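Local coordinates for mutual gliding-motility protein MglA (Myxococcus xanthus DK 1622, PDB 6H17) that binds and hydrolyses GTP, acting as an intracellular switch that coordinates social and adventurous motility and sets the direction and speed of gliding, at residues V16-G21 and L117-I122; E153-L158 and I163-A168. One frame throughout, in Å; residues are numbered along the deposited sequence. Where two conformers were deposited one is given.

Contact 1: V16-G21 and L117-I122; sequences VYYGPG and LENLRI
Tyr18, the last residue of strand 10-18, lays its ring against Leu120 of helix 110-125 and carries its hydroxyl on to Asn119. About 172 Å² is buried between the segments, more than half of it on Tyr18. Leu120 CD1 sits over the centre of one ring face, 3.9 Å from the centroid of the Tyr18 ring and only 8° off its normal, a CH-pi contact. Leu120 CB packs along the CD2-CE2 side of the ring, 3.6 Å from Tyr18 CE2. In Leu120, CG anti to the backbone N and the turn at the next bond together carry CD1 over the ring.

The phenol donates a short hydrogen bond, Tyr18 OH to Asn119 OD1 at 2.6 Å. It reaches the amide oxygen from above the carbonyl plane, 46° out of it, while ring and amide planes differ by 30°. Both groups have further partners: Tyr18 OH also pairs with Asn123 ND2, and Asn119 OD1 takes a second hydrogen bond from Arg89 NE, while Asp86 holds ND2. The amide is thus fixed at both ends, and the buried hydroxyl is gripped on the helix side by two asparagines one helical turn apart.

Just past Tyr18 the chain enters the P-loop of the GTPase fold. Gly19 adopts a backbone conformation in which a side chain would be jammed against the carbonyl oxygen of Tyr18, and Gly21 touches the bound GTP analogue. Strand 10-18 lies in the central sheet between parallel strands 71-78 and 98-104. Helix 110-125 packs against this sheet through Tyr18 and, by way of Leu120, against Val99, while Arg89 and Leu93 of helix 86-93 also touch the Tyr18 side chain.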
ATOM      1  N   VAL A  16       1.067  -3.666   1.700  1.00 11.19           N
ATOM      2  CA  VAL A  16       1.364  -2.536   2.579  1.00 10.94           C
ATOM      3  C   VAL A  16       1.269  -1.236   1.780  1.00 11.01           C
ATOM      4  O   VAL A  16       1.928  -1.084   0.742  1.00 11.56           O
ATOM      5  CB  VAL A  16       2.744  -2.675   3.252  1.00 11.93           C
ATOM      6  CG1 VAL A  16       3.063  -1.422   4.065  1.00 12.84           C
ATOM      7  CG2 VAL A  16       2.761  -3.914   4.132  1.00 13.04           C
ATOM      8  N   TYR A  17       0.469  -0.294   2.290  1.00 10.62           N
ATOM      9  CA  TYR A  17       0.407   1.083   1.807  1.00 10.53           C
ATOM     10  C   TYR A  17       1.426   1.902   2.586  1.00 10.42           C
ATOM     11  O   TYR A  17       1.368   1.974   3.828  1.00 11.75           O
ATOM     12  CB  TYR A  17      -1.016   1.617   1.993  1.00 10.35           C
ATOM     13  CG  TYR A  17      -1.993   1.164   0.926  1.00 10.94           C
ATOM     14  CD1 TYR A  17      -2.522   2.051   0.019  1.00 11.30           C
ATOM     15  CD2 TYR A  17      -2.388  -0.169   0.829  1.00 12.42           C
ATOM     16  CE1 TYR A  17      -3.408   1.650  -0.959  1.00 12.10           C
ATOM     17  CE2 TYR A  17      -3.277  -0.571  -0.142  1.00 11.31           C
ATOM     18  CZ  TYR A  17      -3.774   0.339  -1.037  1.00 11.74           C
ATOM     19  OH  TYR A  17      -4.645  -0.112  -2.007  1.00 12.44           O
ATOM     20  N   TYR A  18       2.336   2.528   1.855  1.00 11.37           N
ATOM     21  CA  TYR A  18       3.473   3.247   2.408  1.00 11.10           C
ATOM     22  C   TYR A  18       3.431   4.677   1.906  1.00 11.95           C
ATOM     23  O   TYR A  18       2.736   4.979   0.935  1.00 13.69           O
ATOM     24  CB  TYR A  18       4.768   2.583   1.915  1.00 12.47           C
ATOM     25  CG  TYR A  18       5.946   2.556   2.854  1.00 12.26           C
ATOM     26  CD1 TYR A  18       6.086   1.552   3.783  1.00 13.38           C
ATOM     27  CD2 TYR A  18       6.942   3.505   2.768  1.00 12.66           C
ATOM     28  CE1 TYR A  18       7.167   1.497   4.612  1.00 13.24           C
ATOM     29  CE2 TYR A  18       8.046   3.473   3.605  1.00 13.52           C
ATOM     30  CZ  TYR A  18       8.147   2.452   4.532  1.00 13.15           C
ATOM     31  OH  TYR A  18       9.238   2.332   5.370  1.00 14.94           O
ATOM     32  N   GLY A  19       4.180   5.571   2.549  1.00 11.17           N
ATOM     33  CA  GLY A  19       4.247   6.951   2.125  1.00 11.30           C
ATOM     34  C   GLY A  19       4.370   7.878   3.311  1.00 11.14           C
ATOM     35  O   GLY A  19       4.229   7.465   4.457  1.00 12.67           O
ATOM     36  N   PRO A  20       4.607   9.154   3.058  1.00 11.74           N
ATOM     37  CA  PRO A  20       4.950  10.086   4.145  1.00 12.04           C
ATOM     38  C   PRO A  20       3.744  10.426   5.012  1.00 11.83           C
ATOM     39  O   PRO A  20       2.603  10.065   4.731  1.00 12.17           O
ATOM     40  CB  PRO A  20       5.502  11.298   3.387  1.00 12.63           C
ATOM     41  CG  PRO A  20       4.814  11.247   2.078  1.00 13.32           C
ATOM     42  CD  PRO A  20       4.701   9.783   1.730  1.00 11.57           C
ATOM     43  N   GLY A  21       4.007  11.141   6.098  1.00 12.52           N
ATOM     44  CA  GLY A  21       2.931  11.528   6.990  1.00 12.67           C
ATOM     45  C   GLY A  21       1.808  12.214   6.264  1.00 11.95           C
ATOM     46  O   GLY A  21       2.040  13.047   5.382  1.00 12.93           O
ATOM     47  N   LEU A 117      10.098   7.293   0.101  1.00 12.63           N
ATOM     48  CA  LEU A 117      10.358   6.287  -0.930  1.00 12.56           C
ATOM     49  C   LEU A 117      11.730   5.650  -0.730  1.00 12.67           C
ATOM     50  O   LEU A 117      11.889   4.432  -0.894  1.00 13.56           O
ATOM     51  CB  LEU A 117      10.225   6.936  -2.312  1.00 14.27           C
ATOM     52  CG  LEU A 117      10.503   6.047  -3.517  1.00 16.25           C
ATOM     53  CD1 LEU A 117       9.598   4.826  -3.492  1.00 16.71           C
ATOM     54  CD2 LEU A 117      10.311   6.875  -4.795  1.00 18.48           C
ATOM     55  N   GLU A 118      12.729   6.445  -0.362  1.00 13.16           N
ATOM     56  CA  GLU A 118      14.035   5.877  -0.050  1.00 13.81           C
ATOM     57  C   GLU A 118      13.967   5.001   1.198  1.00 13.20           C
ATOM     58  O   GLU A 118      14.594   3.929   1.254  1.00 14.10           O
ATOM     59  CB  GLU A 118      15.073   6.988   0.097  1.00 14.60           C
ATOM     60  CG  GLU A 118      16.438   6.469   0.499  1.00 15.86           C
ATOM     61  CD  GLU A 118      17.131   5.639  -0.568  1.00 19.05           C
ATOM     62  OE1 GLU A 118      18.253   5.157  -0.277  1.00 23.51           O
ATOM     63  OE2 GLU A 118      16.585   5.440  -1.678  1.00 20.30           O
ATOM     64  N   ASN A 119      13.213   5.436   2.208  1.00 13.04           N
ATOM     65  CA  ASN A 119      13.016   4.639   3.409  1.00 13.13           C
ATOM     66  C   ASN A 119      12.366   3.301   3.094  1.00 12.15           C
ATOM     67  O   ASN A 119      12.736   2.280   3.691  1.00 13.18           O
ATOM     68  CB  ASN A 119      12.167   5.465   4.381  1.00 14.05           C
ATOM     69  CG  ASN A 119      11.883   4.763   5.675  1.00 15.75           C
ATOM     70  OD1 ASN A 119      10.727   4.434   5.959  1.00 16.54           O
ATOM     71  ND2 ASN A 119      12.907   4.562   6.488  1.00 17.51           N
ATOM     72  N   LEU A 120      11.393   3.280   2.172  1.00 12.80           N
ATOM     73  CA  LEU A 120      10.812   2.017   1.723  1.00 12.99           C
ATOM     74  C   LEU A 120      11.883   1.108   1.132  1.00 13.43           C
ATOM     75  O   LEU A 120      11.958  -0.082   1.458  1.00 13.38           O
ATOM     76  CB  LEU A 120       9.726   2.283   0.680  1.00 13.19           C
ATOM     77  CG  LEU A 120       9.092   1.061   0.005  1.00 12.30           C
ATOM     78  CD1 LEU A 120       8.437   0.126   1.006  1.00 14.49           C
ATOM     79  CD2 LEU A 120       8.100   1.534  -1.067  1.00 15.07           C
ATOM     80  N   ARG A 121      12.707   1.654   0.239  0.62 13.79           N
ATOM     81  CA  ARG A 121      13.745   0.841  -0.392  0.62 14.57           C
ATOM     82  C   ARG A 121      14.706   0.278   0.645  0.62 13.75           C
ATOM     83  O   ARG A 121      15.052  -0.908   0.603  0.62 15.97           O
ATOM     84  CB  ARG A 121      14.482   1.690  -1.429  0.62 16.55           C
ATOM     85  CG  ARG A 121      15.515   0.924  -2.235  0.62 22.73           C
ATOM     86  CD  ARG A 121      16.306   1.852  -3.145  0.62 25.13           C
ATOM     87  NE  ARG A 121      17.309   2.614  -2.404  0.62 29.24           N
ATOM     88  CZ  ARG A 121      18.485   2.123  -2.021  0.62 36.21           C
ATOM     89  NH1 ARG A 121      18.802   0.869  -2.304  0.62 37.27           N
ATOM     90  NH2 ARG A 121      19.340   2.884  -1.351  0.62 29.99           N
ATOM     91  N   ILE A 122      15.136   1.115   1.595  1.00 14.11           N
ATOM     92  CA  ILE A 122      16.076   0.685   2.617  1.00 14.04           C
ATOM     93  C   ILE A 122      15.450  -0.356   3.526  1.00 14.30           C
ATOM     94  O   ILE A 122      16.082  -1.364   3.859  1.00 15.91           O
ATOM     95  CB  ILE A 122      16.571   1.915   3.410  1.00 13.61           C
ATOM     96  CG1 ILE A 122      17.445   2.818   2.540  1.00 14.65           C
ATOM     97  CG2 ILE A 122      17.279   1.458   4.692  1.00 16.18           C
ATOM     98  CD1 ILE A 122      18.779   2.220   2.142  1.00 17.70           C
TER

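Contact 2: E153-L158 and I163-A168; sequences EMRKAL and IPEYQA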
ATOM      1  N   GLU A 153       5.739  15.703 -13.696  1.00 15.34           N
ATOM      2  CA  GLU A 153       6.801  15.977 -12.736  1.00 14.69           C
ATOM      3  C   GLU A 153       6.826  14.945 -11.607  1.00 15.35           C
ATOM      4  O   GLU A 153       7.906  14.591 -11.111  1.00 15.89           O
ATOM      5  CB  GLU A 153       6.655  17.388 -12.173  1.00 16.22           C
ATOM      6  CG  GLU A 153       6.947  18.476 -13.151  1.00 17.51           C
ATOM      7  CD  GLU A 153       6.258  19.793 -12.764  1.00 18.61           C
ATOM      8  OE1 GLU A 153       6.298  20.718 -13.585  1.00 22.48           O
ATOM      9  OE2 GLU A 153       5.666  19.888 -11.670  1.00 21.49           O
ATOM     10  N   MET A 154       5.657  14.453 -11.185  1.00 14.72           N
ATOM     11  CA  MET A 154       5.625  13.378 -10.194  1.00 14.44           C
ATOM     12  C   MET A 154       6.323  12.133 -10.723  1.00 14.56           C
ATOM     13  O   MET A 154       7.107  11.493 -10.007  1.00 14.98           O
ATOM     14  CB  MET A 154       4.180  13.026  -9.843  1.00 14.31           C
ATOM     15  CG  MET A 154       3.434  14.097  -9.059  1.00 19.62           C
ATOM     16  SD  MET A 154       3.991  14.410  -7.360  1.00 18.09           S
ATOM     17  CE  MET A 154       3.352  13.000  -6.514  1.00 13.86           C
ATOM     18  N   ARG A 155       6.060  11.787 -11.988  1.00 14.07           N
ATOM     19  CA  ARG A 155       6.667  10.612 -12.594  1.00 16.07           C
ATOM     20  C   ARG A 155       8.174  10.782 -12.692  1.00 15.27           C
ATOM     21  O   ARG A 155       8.940   9.870 -12.357  1.00 16.31           O
ATOM     22  CB  ARG A 155       6.058  10.411 -13.983  1.00 17.97           C
ATOM     23  CG  ARG A 155       6.651   9.234 -14.748  1.00 19.33           C
ATOM     24  CD  ARG A 155       6.069   9.139 -16.161  1.00 26.54           C
ATOM     25  NE  ARG A 155       4.610   9.255 -16.150  1.00 40.30           N
ATOM     26  CZ  ARG A 155       3.910  10.222 -16.744  1.00 41.86           C
ATOM     27  NH1 ARG A 155       4.511  11.180 -17.443  1.00 49.22           N
ATOM     28  NH2 ARG A 155       2.589  10.215 -16.653  1.00 39.25           N
ATOM     29  N   LYS A 156       8.625  11.951 -13.131  1.00 15.39           N
ATOM     30  CA  LYS A 156      10.059  12.160 -13.244  1.00 15.83           C
ATOM     31  C   LYS A 156      10.739  12.153 -11.885  1.00 16.59           C
ATOM     32  O   LYS A 156      11.891  11.717 -11.775  1.00 18.98           O
ATOM     33  CB  LYS A 156      10.339  13.461 -13.997  1.00 19.04           C
ATOM     34  CG  LYS A 156       9.969  13.392 -15.474  1.00 21.97           C
ATOM     35  CD  LYS A 156      10.170  14.724 -16.166  1.00 30.17           C
ATOM     36  CE  LYS A 156       9.841  14.625 -17.645  1.00 42.17           C
ATOM     37  NZ  LYS A 156       9.899  15.960 -18.297  1.00 47.86           N
ATOM     38  N   ALA A 157      10.058  12.622 -10.841  1.00 15.42           N
ATOM     39  CA  ALA A 157      10.673  12.666  -9.525  1.00 14.32           C
ATOM     40  C   ALA A 157      10.650  11.319  -8.813  1.00 15.56           C
ATOM     41  O   ALA A 157      11.571  11.015  -8.054  1.00 16.80           O
ATOM     42  CB  ALA A 157       9.949  13.687  -8.653  1.00 16.98           C
ATOM     43  N   LEU A 158       9.593  10.512  -9.000  1.00 14.47           N
ATOM     44  CA  LEU A 158       9.330   9.378  -8.126  1.00 14.66           C
ATOM     45  C   LEU A 158       9.177   8.042  -8.834  1.00 16.14           C
ATOM     46  O   LEU A 158       9.058   7.026  -8.139  1.00 17.97           O
ATOM     47  CB  LEU A 158       8.051   9.619  -7.302  1.00 14.08           C
ATOM     48  CG  LEU A 158       8.075  10.837  -6.388  1.00 14.66           C
ATOM     49  CD1 LEU A 158       6.673  11.121  -5.852  1.00 17.11           C
ATOM     50  CD2 LEU A 158       9.061  10.693  -5.244  1.00 16.35           C
ATOM     51  N   ILE A 163       7.083   1.904 -13.283  1.00 17.81           N
ATOM     52  CA  ILE A 163       6.145   0.921 -12.760  1.00 17.54           C
ATOM     53  C   ILE A 163       4.735   1.500 -12.796  1.00 14.02           C
ATOM     54  O   ILE A 163       4.557   2.702 -13.077  1.00 15.79           O
ATOM     55  CB  ILE A 163       6.590   0.384 -11.393  1.00 22.15           C
ATOM     56  CG1 ILE A 163       6.913   1.496 -10.418  1.00 22.08           C
ATOM     57  CG2 ILE A 163       7.857  -0.482 -11.537  1.00 28.88           C
ATOM     58  CD1 ILE A 163       5.730   2.047  -9.747  1.00 20.70           C
ATOM     59  N   PRO A 164       3.703   0.703 -12.551  1.00 14.85           N
ATOM     60  CA  PRO A 164       2.339   1.210 -12.731  1.00 14.88           C
ATOM     61  C   PRO A 164       2.074   2.382 -11.803  1.00 13.92           C
ATOM     62  O   PRO A 164       2.422   2.341 -10.615  1.00 14.21           O
ATOM     63  CB  PRO A 164       1.460  -0.000 -12.396  1.00 16.50           C
ATOM     64  CG  PRO A 164       2.343  -1.176 -12.722  1.00 17.68           C
ATOM     65  CD  PRO A 164       3.719  -0.750 -12.297  1.00 17.11           C
ATOM     66  N   GLU A 165       1.428   3.422 -12.333  1.00 14.35           N
ATOM     67  CA  GLU A 165       1.162   4.648 -11.588  1.00 13.77           C
ATOM     68  C   GLU A 165      -0.282   5.071 -11.798  1.00 14.56           C
ATOM     69  O   GLU A 165      -0.842   4.892 -12.887  1.00 15.90           O
ATOM     70  CB  GLU A 165       2.097   5.783 -12.015  1.00 14.84           C
ATOM     71  CG  GLU A 165       2.004   6.138 -13.492  1.00 19.60           C
ATOM     72  CD  GLU A 165       2.889   7.307 -13.875  1.00 21.41           C
ATOM     73  OE1 GLU A 165       4.045   7.389 -13.408  1.00 17.63           O
ATOM     74  OE2 GLU A 165       2.418   8.177 -14.627  1.00 27.32           O
ATOM     75  N   TYR A 166      -0.890   5.614 -10.751  1.00 11.94           N
ATOM     76  CA  TYR A 166      -2.289   6.030 -10.774  1.00 11.80           C
ATOM     77  C   TYR A 166      -2.455   7.381 -10.104  1.00 12.79           C
ATOM     78  O   TYR A 166      -1.998   7.577  -8.975  1.00 13.45           O
ATOM     79  CB  TYR A 166      -3.188   4.989 -10.081  1.00 12.94           C
ATOM     80  CG  TYR A 166      -3.206   3.712 -10.864  1.00 13.83           C
ATOM     81  CD1 TYR A 166      -4.108   3.538 -11.893  1.00 14.98           C
ATOM     82  CD2 TYR A 166      -2.284   2.715 -10.619  1.00 15.49           C
ATOM     83  CE1 TYR A 166      -4.108   2.387 -12.658  1.00 16.74           C
ATOM     84  CE2 TYR A 166      -2.267   1.562 -11.384  1.00 15.57           C
ATOM     85  CZ  TYR A 166      -3.178   1.416 -12.386  1.00 15.59           C
ATOM     86  OH  TYR A 166      -3.171   0.247 -13.152  1.00 21.07           O
ATOM     87  N   GLN A 167      -3.152   8.290 -10.770  1.00 12.16           N
ATOM     88  CA  GLN A 167      -3.625   9.517 -10.145  1.00 12.01           C
ATOM     89  C   GLN A 167      -4.753   9.193  -9.179  1.00 11.76           C
ATOM     90  O   GLN A 167      -5.613   8.365  -9.486  1.00 13.18           O
ATOM     91  CB  GLN A 167      -4.201  10.453 -11.205  1.00 15.44           C
ATOM     92  CG  GLN A 167      -3.198  11.109 -12.081  1.00 20.67           C
ATOM     93  CD  GLN A 167      -3.823  12.275 -12.821  1.00 29.81           C
ATOM     94  OE1 GLN A 167      -4.270  13.254 -12.215  1.00 28.08           O
ATOM     95  NE2 GLN A 167      -3.889  12.161 -14.128  1.00 27.23           N
ATOM     96  N   ALA A 168      -4.777   9.873  -8.033  1.00 11.46           N
ATOM     97  CA  ALA A 168      -5.826   9.625  -7.058  1.00 10.62           C
ATOM     98  C   ALA A 168      -6.287  10.876  -6.332  1.00 10.46           C
ATOM     99  O   ALA A 168      -5.547  11.862  -6.189  1.00 10.86           O
ATOM    100  CB  ALA A 168      -5.392   8.599  -6.021  1.00 11.43           C
TER
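Arg155 and Glu165 form a salt bridge within a beta-alpha-beta unit of the Ras-like GTPase fold, tying helix 151-158 to strand 165-167, the strand that follows it. The two side chains meet at about a right angle, yet their flat ends are nearly coplanar, with guanidinium and carboxylate planes 24° apart. Arg155 presents the NE edge of its guanidinium, and the two shorter bonds end on one oxygen: NE and NH2 of Arg155 each lie 2.9 Å from Glu165 OE2. Neither bond is straight, with N-H...O angles of 144° from NE and 142° from NH2, because both nitrogens belong to one rigid guanidinium and converge side-on on a single atom. A bend at chi3 turns this edge toward the strand after an otherwise extended start to the arginine chain. Glu165 reaches across with its chain extended beyond CG.

The other carboxylate oxygen, Glu165 OE1, is held by Tyr140 OH of the adjacent parallel strand 136-141 and by Asn159 ND2 just after the helix. These bonds help fix the rotation of the carboxylate. Replacing Arg155 by an alanine removes both donors and is likely to leave Glu165 OE2 without its charged mate and the helix without this ionic tie to the strand. The aliphatic part of the arginine also passes near the carboxylate: Arg155 CG lies 3.5 Å from Glu165 OE1.

In the fold
Contact 1 is buried and contact 2 lies at the surface, their centres 15 Å apart, and both join a helix to the same central sheet. They meet where Leu117 CD2 of helix 110-125 touches Leu158 O at the end of helix 151-158, at 3.6 Å; Met114 of the former helix also packs on Ala157 and Leu158. Segment 16-21 of contact 1 reaches the GTP analogue directly through Gly21, and the Tyr18 side chain is about 9 Å from the analogue and about 11 Å from the magnesium ion. In contact 2, the Arg155 side chain is about 9 Å from that of Arg143, a predicted GTP-binding residue.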